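Local coordinates for protein pectate lyase (Bacillus subtilis, PDB 5AMV) that cleaves the alpha-1,4-linked galacturonan of pectate by calcium-dependent beta-elimination, leaving oligosaccharides with an unsaturated sugar at their non-reducing ends, at residues D12-Y17 / N233-M237; N144-D150 / I186-T192; K263-L268 / G286-V290. All blocks are in the same frame, centred on the assembly; numbering follows the deposited sequence.

Contact 1. Residues D12-Y17 / N233-M237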
loop_
_atom_site.group_PDB
_atom_site.type_symbol
_atom_site.label_atom_id
_atom_site.label_comp_id
_atom_site.label_asym_id
_atom_site.label_seq_id
_atom_site.Cartn_x
_atom_site.Cartn_y
_atom_site.Cartn_z
ATOM N N ASP A 12 -1.799 18.340 -9.644
ATOM C CA ASP A 12 -0.964 17.195 -9.237
ATOM C C ASP A 12 -1.741 15.881 -9.092
ATOM O O ASP A 12 -1.984 15.376 -7.968
ATOM C CB ASP A 12 -0.155 17.549 -7.984
ATOM C CG ASP A 12 0.962 16.557 -7.704
ATOM O OD1 ASP A 12 1.166 15.577 -8.484
ATOM O OD2 ASP A 12 1.654 16.771 -6.688
ATOM N N GLY A 13 -2.142 15.338 -10.243
ATOM C CA GLY A 13 -2.771 14.020 -10.293
ATOM C C GLY A 13 -4.236 13.982 -9.882
ATOM O O GLY A 13 -4.863 15.007 -9.581
ATOM N N TRP A 14 -4.789 12.765 -9.864
ATOM C CA TRP A 14 -6.187 12.566 -9.602
ATOM C C TRP A 14 -6.617 13.110 -8.216
ATOM O O TRP A 14 -7.775 13.474 -8.020
ATOM C CB TRP A 14 -6.508 11.100 -9.703
ATOM C CG TRP A 14 -6.902 10.592 -11.108
ATOM C CD1 TRP A 14 -6.378 9.509 -11.748
ATOM C CD2 TRP A 14 -7.947 11.104 -11.972
ATOM N NE1 TRP A 14 -7.014 9.306 -12.966
ATOM C CE2 TRP A 14 -7.974 10.276 -13.132
ATOM C CE3 TRP A 14 -8.841 12.195 -11.891
ATOM C CZ2 TRP A 14 -8.891 10.482 -14.199
ATOM C CZ3 TRP A 14 -9.773 12.387 -12.941
ATOM C CH2 TRP A 14 -9.763 11.538 -14.089
ATOM N N GLY A 15 -5.694 13.157 -7.245
ATOM C CA GLY A 15 -6.058 13.756 -5.939
ATOM C C GLY A 15 -6.492 15.215 -6.038
ATOM O O GLY A 15 -7.196 15.707 -5.144
ATOM N N ALA A 16 -6.068 15.913 -7.101
ATOM C CA ALA A 16 -6.418 17.334 -7.260
ATOM C C ALA A 16 -7.787 17.558 -7.934
ATOM O O ALA A 16 -8.218 18.715 -8.081
ATOM C CB ALA A 16 -5.330 18.044 -8.054
ATOM N N TYR A 17 -8.472 16.475 -8.310
ATOM C CA TYR A 17 -9.792 16.596 -8.946
ATOM C C TYR A 17 -10.828 17.263 -8.032
ATOM O O TYR A 17 -10.771 17.130 -6.806
ATOM C CB TYR A 17 -10.304 15.218 -9.412
ATOM C CG TYR A 17 -11.531 15.339 -10.300
ATOM C CD1 TYR A 17 -11.399 15.665 -11.652
ATOM C CD2 TYR A 17 -12.806 15.136 -9.770
ATOM C CE1 TYR A 17 -12.535 15.787 -12.468
ATOM C CE2 TYR A 17 -13.945 15.242 -10.565
ATOM C CZ TYR A 17 -13.794 15.580 -11.904
ATOM O OH TYR A 17 -14.941 15.674 -12.675
ATOM N N ASN A 233 -11.181 6.818 -4.461
ATOM C CA ASN A 233 -11.144 7.635 -5.697
ATOM C C ASN A 233 -10.461 8.974 -5.475
ATOM O O ASN A 233 -10.592 9.566 -4.402
ATOM C CB ASN A 233 -12.608 7.892 -6.173
ATOM C CG ASN A 233 -12.768 7.961 -7.674
ATOM O OD1 ASN A 233 -11.902 7.581 -8.456
ATOM N ND2 ASN A 233 -13.923 8.495 -8.095
ATOM N N TYR A 234 -9.753 9.449 -6.503
ATOM C CA TYR A 234 -9.119 10.779 -6.494
ATOM C C TYR A 234 -7.981 10.814 -5.512
ATOM O O TYR A 234 -8.065 11.425 -4.425
ATOM C CB TYR A 234 -10.100 11.937 -6.250
ATOM C CG TYR A 234 -11.307 11.931 -7.168
ATOM C CD1 TYR A 234 -11.136 11.861 -8.564
ATOM C CD2 TYR A 234 -12.606 12.007 -6.644
ATOM C CE1 TYR A 234 -12.229 11.893 -9.415
ATOM C CE2 TYR A 234 -13.731 11.998 -7.515
ATOM C CZ TYR A 234 -13.500 11.947 -8.881
ATOM O OH TYR A 234 -14.586 11.968 -9.755
ATOM N N ILE A 235 -6.896 10.163 -5.934
ATOM C CA ILE A 235 -5.766 9.914 -5.046
ATOM C C ILE A 235 -4.473 10.140 -5.804
ATOM O O ILE A 235 -4.341 9.701 -6.950
ATOM C CB ILE A 235 -5.796 8.429 -4.602
ATOM C CG1 ILE A 235 -7.058 8.167 -3.761
ATOM C CG2 ILE A 235 -4.514 8.032 -3.806
ATOM C CD1 ILE A 235 -7.491 6.680 -3.765
ATOM N N THR A 236 -3.516 10.808 -5.170
ATOM C CA THR A 236 -2.202 10.949 -5.753
ATOM C C THR A 236 -1.201 10.337 -4.785
ATOM O O THR A 236 -1.233 10.682 -3.607
ATOM C CB THR A 236 -1.855 12.423 -5.991
ATOM O OG1 THR A 236 -2.751 12.936 -6.995
ATOM C CG2 THR A 236 -0.400 12.608 -6.484
ATOM N N MET A 237 -0.310 9.451 -5.269
ATOM C CA MET A 237 0.789 8.953 -4.420
ATOM C C MET A 237 2.085 9.310 -5.161
ATOM O O MET A 237 2.322 8.811 -6.276
ATOM C CB MET A 237 0.701 7.445 -4.215
ATOM C CG MET A 237 -0.673 6.952 -3.744
ATOM S SD MET A 237 -0.509 5.218 -3.262
ATOM C CE MET A 237 -2.264 4.871 -3.049
#
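Tyr-17 and Tyr-234 lie ring against ring. The planes are turned only 16° from each other. The pair is strongly offset, little of one ring lies above the other, and the centroids are 4.7 Å apart. The closest atoms are Tyr-17 CD2 and Tyr-234 CE1, at 3.3 Å. Tyr-17 CD2 sits over one face of the Tyr-234 ring, offset toward its rim, and the amide of Asn-233 lies over the opposite face. The ring of Tyr-17 reaches this place because CG stands anti to the backbone N (chi1 -169°). Trp-14 meets the same tyrosine in two ways. Its carbonyl oxygen O packs on Tyr-234 CB, and its indole comes obliquely to the ring, with Trp-14 CE3 4.1 Å from Tyr-234 CD1.

The polar centre is the hydroxyl of Thr-236. Thr-236 OG1 donates to Asp-12 O at 2.7 Å, in the carbonyl plane and on a lone pair. It also accepts from Gly-15 N at 3.0 Å, with an N-H...O angle of 147°. Two bonds thus grip one buried oxygen and fix the rotation of the threonine. Asp-12 OD1 approaches Thr-236 CG2 and is hydrogen-bonded to His-269 NE2. Gly-15 CA comes within 3.4 Å of Tyr-234 O in a CA-H...O contact. A side chain at Gly-13 would run into Thr-236 OG1, and the positive phi there also favours glycine.

A short 3-10 turn through Gly-15 and Ala-16 is laid on the outside of the coil. The strand that starts near Ile-235 follows a corner at Tyr-234. Such stacked strands joined by corners are the mark of the right-handed parallel beta-helix of pectate lyases, here covered on one side by the N-terminal segment.

Contact 2. Residues N144-D150 / I186-T192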
loop_
_atom_site.group_PDB
_atom_site.type_symbol
_atom_site.label_atom_id
_atom_site.label_comp_id
_atom_site.label_asym_id
_atom_site.label_seq_id
_atom_site.Cartn_x
_atom_site.Cartn_y
_atom_site.Cartn_z
ATOM N N ASN A 144 -1.449 0.269 10.947
ATOM C CA ASN A 144 -2.186 0.270 9.669
ATOM C C ASN A 144 -3.104 1.456 9.743
ATOM O O ASN A 144 -4.063 1.455 10.533
ATOM C CB ASN A 144 -2.953 -1.055 9.545
ATOM C CG ASN A 144 -3.762 -1.188 8.228
ATOM O OD1 ASN A 144 -3.967 -0.240 7.423
ATOM N ND2 ASN A 144 -4.199 -2.372 8.013
ATOM N N PHE A 145 -2.805 2.508 8.968
ATOM C CA PHE A 145 -3.723 3.660 8.876
ATOM C C PHE A 145 -4.825 3.297 7.883
ATOM O O PHE A 145 -4.515 2.881 6.773
ATOM C CB PHE A 145 -3.014 4.924 8.363
ATOM C CG PHE A 145 -2.118 5.622 9.367
ATOM C CD1 PHE A 145 -1.846 5.080 10.626
ATOM C CD2 PHE A 145 -1.474 6.815 8.976
ATOM C CE1 PHE A 145 -0.974 5.742 11.540
ATOM C CE2 PHE A 145 -0.612 7.488 9.870
ATOM C CZ PHE A 145 -0.357 6.944 11.137
ATOM N N GLN A 146 -6.102 3.438 8.280
ATOM C CA GLN A 146 -7.204 3.205 7.326
ATOM C C GLN A 146 -7.855 4.541 6.994
ATOM O O GLN A 146 -8.112 5.336 7.893
ATOM C CB GLN A 146 -8.252 2.223 7.917
ATOM C CG GLN A 146 -9.376 2.031 6.919
ATOM C CD GLN A 146 -10.361 0.917 7.244
ATOM O OE1 GLN A 146 -10.588 0.027 6.400
ATOM N NE2 GLN A 146 -10.988 0.977 8.432
ATOM N N ILE A 147 -8.071 4.805 5.708
ATOM C CA ILE A 147 -8.699 6.051 5.303
ATOM C C ILE A 147 -10.003 5.725 4.586
ATOM O O ILE A 147 -9.980 5.216 3.458
ATOM C CB ILE A 147 -7.765 6.976 4.421
ATOM C CG1 ILE A 147 -6.401 7.167 5.083
ATOM C CG2 ILE A 147 -8.480 8.307 4.168
ATOM C CD1 ILE A 147 -5.278 7.658 4.082
ATOM N N LYS A 148 -11.135 5.997 5.243
ATOM C CA LYS A 148 -12.463 5.822 4.631
ATOM C C LYS A 148 -13.074 7.170 4.304
ATOM O O LYS A 148 -14.127 7.245 3.670
ATOM C CB LYS A 148 -13.424 5.089 5.608
ATOM C CG LYS A 148 -12.837 3.808 6.167
ATOM C CD LYS A 148 -13.860 2.972 7.010
ATOM C CE LYS A 148 -14.232 3.681 8.306
ATOM N NZ LYS A 148 -15.319 2.939 9.061
ATOM N N SER A 149 -12.389 8.223 4.719
ATOM C CA SER A 149 -12.909 9.580 4.692
ATOM C C SER A 149 -12.386 10.361 3.479
ATOM O O SER A 149 -11.611 9.845 2.646
ATOM C CB SER A 149 -12.443 10.262 5.975
ATOM O OG SER A 149 -11.017 10.249 6.017
ATOM N N ASP A 150 -12.798 11.624 3.389
ATOM C CA ASP A 150 -12.333 12.524 2.343
ATOM C C ASP A 150 -11.308 13.509 2.850
ATOM O O ASP A 150 -11.423 14.027 3.960
ATOM C CB ASP A 150 -13.523 13.309 1.758
ATOM C CG ASP A 150 -13.145 14.173 0.536
ATOM O OD1 ASP A 150 -13.108 13.599 -0.576
ATOM O OD2 ASP A 150 -12.930 15.410 0.642
ATOM N N ILE A 186 -1.002 1.482 4.819
ATOM C CA ILE A 186 -2.124 2.406 4.611
ATOM C C ILE A 186 -3.164 1.696 3.721
ATOM O O ILE A 186 -2.823 1.169 2.647
ATOM C CB ILE A 186 -1.680 3.715 3.896
ATOM C CG1 ILE A 186 -0.632 4.455 4.725
ATOM C CG2 ILE A 186 -2.911 4.637 3.607
ATOM C CD1 ILE A 186 0.006 5.639 3.968
ATOM N N THR A 187 -4.406 1.652 4.220
ATOM C CA THR A 187 -5.497 1.038 3.513
ATOM C C THR A 187 -6.500 2.148 3.166
ATOM O O THR A 187 -7.104 2.724 4.061
ATOM C CB THR A 187 -6.214 -0.024 4.419
ATOM O OG1 THR A 187 -5.281 -0.997 4.930
ATOM C CG2 THR A 187 -7.309 -0.703 3.620
ATOM N N ILE A 188 -6.698 2.435 1.874
ATOM C CA ILE A 188 -7.724 3.405 1.461
ATOM C C ILE A 188 -8.975 2.647 1.153
ATOM O O ILE A 188 -9.027 1.924 0.158
ATOM C CB ILE A 188 -7.261 4.257 0.259
ATOM C CG1 ILE A 188 -5.882 4.854 0.569
ATOM C CG2 ILE A 188 -8.306 5.344 -0.051
ATOM C CD1 ILE A 188 -5.247 5.664 -0.633
ATOM N N ASN A 189 -9.957 2.720 2.055
ATOM C CA ASN A 189 -11.140 1.895 1.940
ATOM C C ASN A 189 -12.332 2.840 1.741
ATOM O O ASN A 189 -12.910 3.293 2.701
ATOM C CB ASN A 189 -11.263 1.038 3.220
ATOM C CG ASN A 189 -12.564 0.312 3.328
ATOM O OD1 ASN A 189 -13.304 0.178 2.351
ATOM N ND2 ASN A 189 -12.854 -0.203 4.537
ATOM N N GLY A 190 -12.642 3.172 0.487
ATOM C CA GLY A 190 -13.661 4.160 0.175
ATOM C C GLY A 190 -13.156 5.591 0.276
ATOM O O GLY A 190 -13.875 6.529 -0.034
ATOM N N GLY A 191 -11.904 5.774 0.723
ATOM C CA GLY A 191 -11.363 7.112 0.922
ATOM C C GLY A 191 -11.200 7.877 -0.393
ATOM O O GLY A 191 -10.963 7.298 -1.475
ATOM N N THR A 192 -11.336 9.191 -0.299
ATOM C CA THR A 192 -11.332 10.041 -1.484
ATOM C C THR A 192 -10.525 11.308 -1.206
ATOM O O THR A 192 -10.469 11.784 -0.075
ATOM C CB THR A 192 -12.797 10.455 -1.932
ATOM O OG1 THR A 192 -13.539 10.948 -0.799
ATOM C CG2 THR A 192 -13.571 9.292 -2.542
HETATM O O HOH W 1 -15.649 5.126 2.957
#
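Backbone hydrogen bonds join Phe-145 to Thr-187 and Ile-147 to both Thr-187 and Asn-189. Thr-187 N donates to Phe-145 O, and Ile-147 N to Thr-187 O, each at 2.8 Å. Asn-189 N donates to Ile-147 O. Beyond the strands the register shifts by one, and Thr-192 N bonds Ser-149 O at 3.0 Å. A side chain at Gly-191 would clash with Ile-147 O.

The two strands run parallel, with axes 4.6 Å apart at 18°. They belong to successive coils and pair in one parallel sheet of the beta-helix, between strands 122-124 and 226-229.

Side-chain bonds form on the face of Gln-146 and Thr-187. Gln-146 is extended, with CG anti to its own N (chi1 179°), which carries OE1 across to Asn-189 ND2 at 2.9 Å. The oxygen lies in the amide plane of Asn-189, but the donor stands 50° out of the carbonyl plane of Gln-146. Gln-146 NE2 is bonded to Asp-124 OD1. A leucine in place of Gln-146 would probably leave Asn-189 ND2 without this acceptor and Asp-124 OD1 without this donor. Thr-187 OG1 is bonded to Asp-184, a calcium ligand. Past the loop, in the second ladder, Thr-192 OG1 donates to the anti lone pair of Asp-150 OD1 at 2.7 Å.

Apolar contact is made on the other face. Ile-147 and Ile-186 lie side by side, Ile-147 CD1 touching Ile-186 CG2 at 3.9 Å.

Contact 3. Residues K263-L268 / G286-V290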
loop_
_atom_site.group_PDB
_atom_site.type_symbol
_atom_site.label_atom_id
_atom_site.label_comp_id
_atom_site.label_asym_id
_atom_site.label_seq_id
_atom_site.Cartn_x
_atom_site.Cartn_y
_atom_site.Cartn_z
ATOM N N LYS A 263 -14.173 4.392 -10.738
ATOM C CA LYS A 263 -13.503 4.892 -9.518
ATOM C C LYS A 263 -12.047 4.423 -9.552
ATOM O O LYS A 263 -11.509 4.142 -10.634
ATOM C CB LYS A 263 -14.226 4.425 -8.266
ATOM C CG LYS A 263 -15.763 4.768 -8.334
ATOM C CD LYS A 263 -16.444 4.728 -7.007
ATOM C CE LYS A 263 -17.803 5.448 -7.043
ATOM N NZ LYS A 263 -18.812 4.522 -7.654
ATOM N N LEU A 264 -11.382 4.434 -8.393
ATOM C CA LEU A 264 -9.965 4.020 -8.332
ATOM C C LEU A 264 -9.132 4.907 -9.260
ATOM O O LEU A 264 -8.206 4.455 -9.900
ATOM C CB LEU A 264 -9.794 2.507 -8.650
ATOM C CG LEU A 264 -10.489 1.579 -7.636
ATOM C CD1 LEU A 264 -10.550 0.121 -8.074
ATOM C CD2 LEU A 264 -9.784 1.677 -6.228
ATOM N N LYS A 265 -9.462 6.189 -9.319
ATOM C CA LYS A 265 -8.707 7.164 -10.079
ATOM C C LYS A 265 -7.557 7.599 -9.203
ATOM O O LYS A 265 -7.715 8.388 -8.258
ATOM C CB LYS A 265 -9.566 8.357 -10.499
ATOM C CG LYS A 265 -10.581 7.943 -11.567
ATOM C CD LYS A 265 -11.454 9.148 -11.893
ATOM C CE LYS A 265 -12.194 8.992 -13.242
ATOM N NZ LYS A 265 -13.049 7.754 -13.307
ATOM N N ILE A 266 -6.395 7.065 -9.568
ATOM C CA ILE A 266 -5.152 7.213 -8.786
ATOM C C ILE A 266 -4.011 7.595 -9.727
ATOM O O ILE A 266 -3.832 6.999 -10.800
ATOM C CB ILE A 266 -4.841 5.892 -8.083
ATOM C CG1 ILE A 266 -5.981 5.518 -7.111
ATOM C CG2 ILE A 266 -3.491 5.996 -7.317
ATOM C CD1 ILE A 266 -5.973 4.011 -6.790
ATOM N N THR A 267 -3.201 8.545 -9.290
ATOM C CA THR A 267 -1.972 8.891 -9.986
ATOM C C THR A 267 -0.777 8.468 -9.155
ATOM O O THR A 267 -0.674 8.850 -8.000
ATOM C CB THR A 267 -1.896 10.410 -10.249
ATOM O OG1 THR A 267 -3.018 10.796 -11.049
ATOM C CG2 THR A 267 -0.603 10.846 -10.969
ATOM N N LEU A 268 0.103 7.675 -9.758
ATOM C CA LEU A 268 1.359 7.303 -9.102
ATOM C C LEU A 268 2.506 7.930 -9.842
ATOM O O LEU A 268 2.740 7.596 -11.009
ATOM C CB LEU A 268 1.578 5.777 -9.128
ATOM C CG LEU A 268 0.436 4.930 -8.535
ATOM C CD1 LEU A 268 0.841 3.478 -8.559
ATOM C CD2 LEU A 268 0.140 5.311 -7.087
ATOM N N GLY A 286 -9.672 0.615 -12.419
ATOM C CA GLY A 286 -9.382 2.018 -12.352
ATOM C C GLY A 286 -8.586 2.632 -13.478
ATOM O O GLY A 286 -7.782 1.973 -14.159
ATOM N N GLN A 287 -8.826 3.927 -13.651
ATOM C CA GLN A 287 -8.027 4.779 -14.531
ATOM C C GLN A 287 -6.841 5.260 -13.716
ATOM O O GLN A 287 -6.944 6.249 -12.972
ATOM C CB GLN A 287 -8.887 5.960 -15.001
ATOM C CG GLN A 287 -9.993 5.521 -15.983
ATOM C CD GLN A 287 -10.944 6.677 -16.316
ATOM O OE1 GLN A 287 -10.629 7.851 -16.086
ATOM N NE2 GLN A 287 -12.097 6.343 -16.936
ATOM N N VAL A 288 -5.714 4.532 -13.868
ATOM C CA VAL A 288 -4.555 4.752 -12.997
ATOM C C VAL A 288 -3.431 5.296 -13.850
ATOM O O VAL A 288 -2.981 4.637 -14.790
ATOM C CB VAL A 288 -4.166 3.458 -12.284
ATOM C CG1 VAL A 288 -2.943 3.702 -11.367
ATOM C CG2 VAL A 288 -5.351 2.908 -11.500
ATOM N N HIS A 289 -3.004 6.522 -13.540
ATOM C CA HIS A 289 -1.918 7.161 -14.280
ATOM C C HIS A 289 -0.609 6.842 -13.555
ATOM O O HIS A 289 -0.451 7.227 -12.417
ATOM C CB HIS A 289 -2.126 8.683 -14.322
ATOM C CG HIS A 289 -1.179 9.399 -15.234
ATOM N ND1 HIS A 289 -1.044 10.765 -15.213
ATOM C CD2 HIS A 289 -0.346 8.953 -16.213
ATOM C CE1 HIS A 289 -0.165 11.137 -16.133
ATOM N NE2 HIS A 289 0.252 10.059 -16.773
ATOM N N VAL A 290 0.314 6.176 -14.227
ATOM C CA VAL A 290 1.562 5.692 -13.653
ATOM C C VAL A 290 2.714 6.348 -14.414
ATOM O O VAL A 290 2.969 6.010 -15.573
ATOM C CB VAL A 290 1.587 4.160 -13.776
ATOM C CG1 VAL A 290 2.969 3.549 -13.306
ATOM C CG2 VAL A 290 0.365 3.548 -13.037
HETATM O O HOH W 2 -11.725 5.200 -13.077
HETATM O O HOH W 3 -2.761 11.927 -13.455
#
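Lys-265 and Gln-287 run alongside each other, out from the starts of two adjacent parallel strands of the beta-helix. CB of Lys-265 stays near the backbone oxygen of Gln-287. CG then passes by the indole of Trp-14, and CD by the ring of Tyr-234. CE meets Gln-287 OE1 at 3.4 Å. A bend at the last torsion (chi4 57°) turns NZ toward the chain just before the segment, where it donates to Gly-262 O. NZ also donates to water 2, at 2.9 Å. That water gives a hydrogen to Lys-263 O and accepts one from Gln-287 N, so it bridges the two segments.

Further on, the strands pair directly. His-289 N donates to Ile-266 O, and Leu-268 N to His-289 O at 2.8 Å. Val-288 CG1 packs 4.4 Å from Ile-266 CB on the face shared with Leu-268 and Val-290. At Gly-286 a side chain would clash with Leu-264 O.

Thr-267 and His-289 also run alongside each other. Thr-267 OG1 accepts from Trp-14 N, while His-289 NE2 is bonded to Gln-321. Water 3 lies in plane at the edge of the His-289 ring, 2.7 Å from both Thr-267 OG1 and His-289 ND1.

Overall arrangement
The three contacts belong to one right-handed parallel beta-helix, but not to the same wall. Contact 2 lies in the parallel sheet of strands 122-124, 144-147, 186-189 and 226-229, near the calcium site. Segment 233-237 of contact 1 and both segments of contact 3 lie on another wall; the centres of these contacts are 8 Å apart. Contact 2 is centred about 14 Å from contact 1 and 15 Å from contact 3. Contacts 1 and 2 touch inside the coil, where Ile-235 and Met-237 pack on Ile-188, and at the backbone of Asn-233, next to Gly-191. Along the chain, contact 2 falls between the two segments of contact 1, and contact 3 follows. The N-terminal segment thus reaches coils over 200 residues later in the sequence.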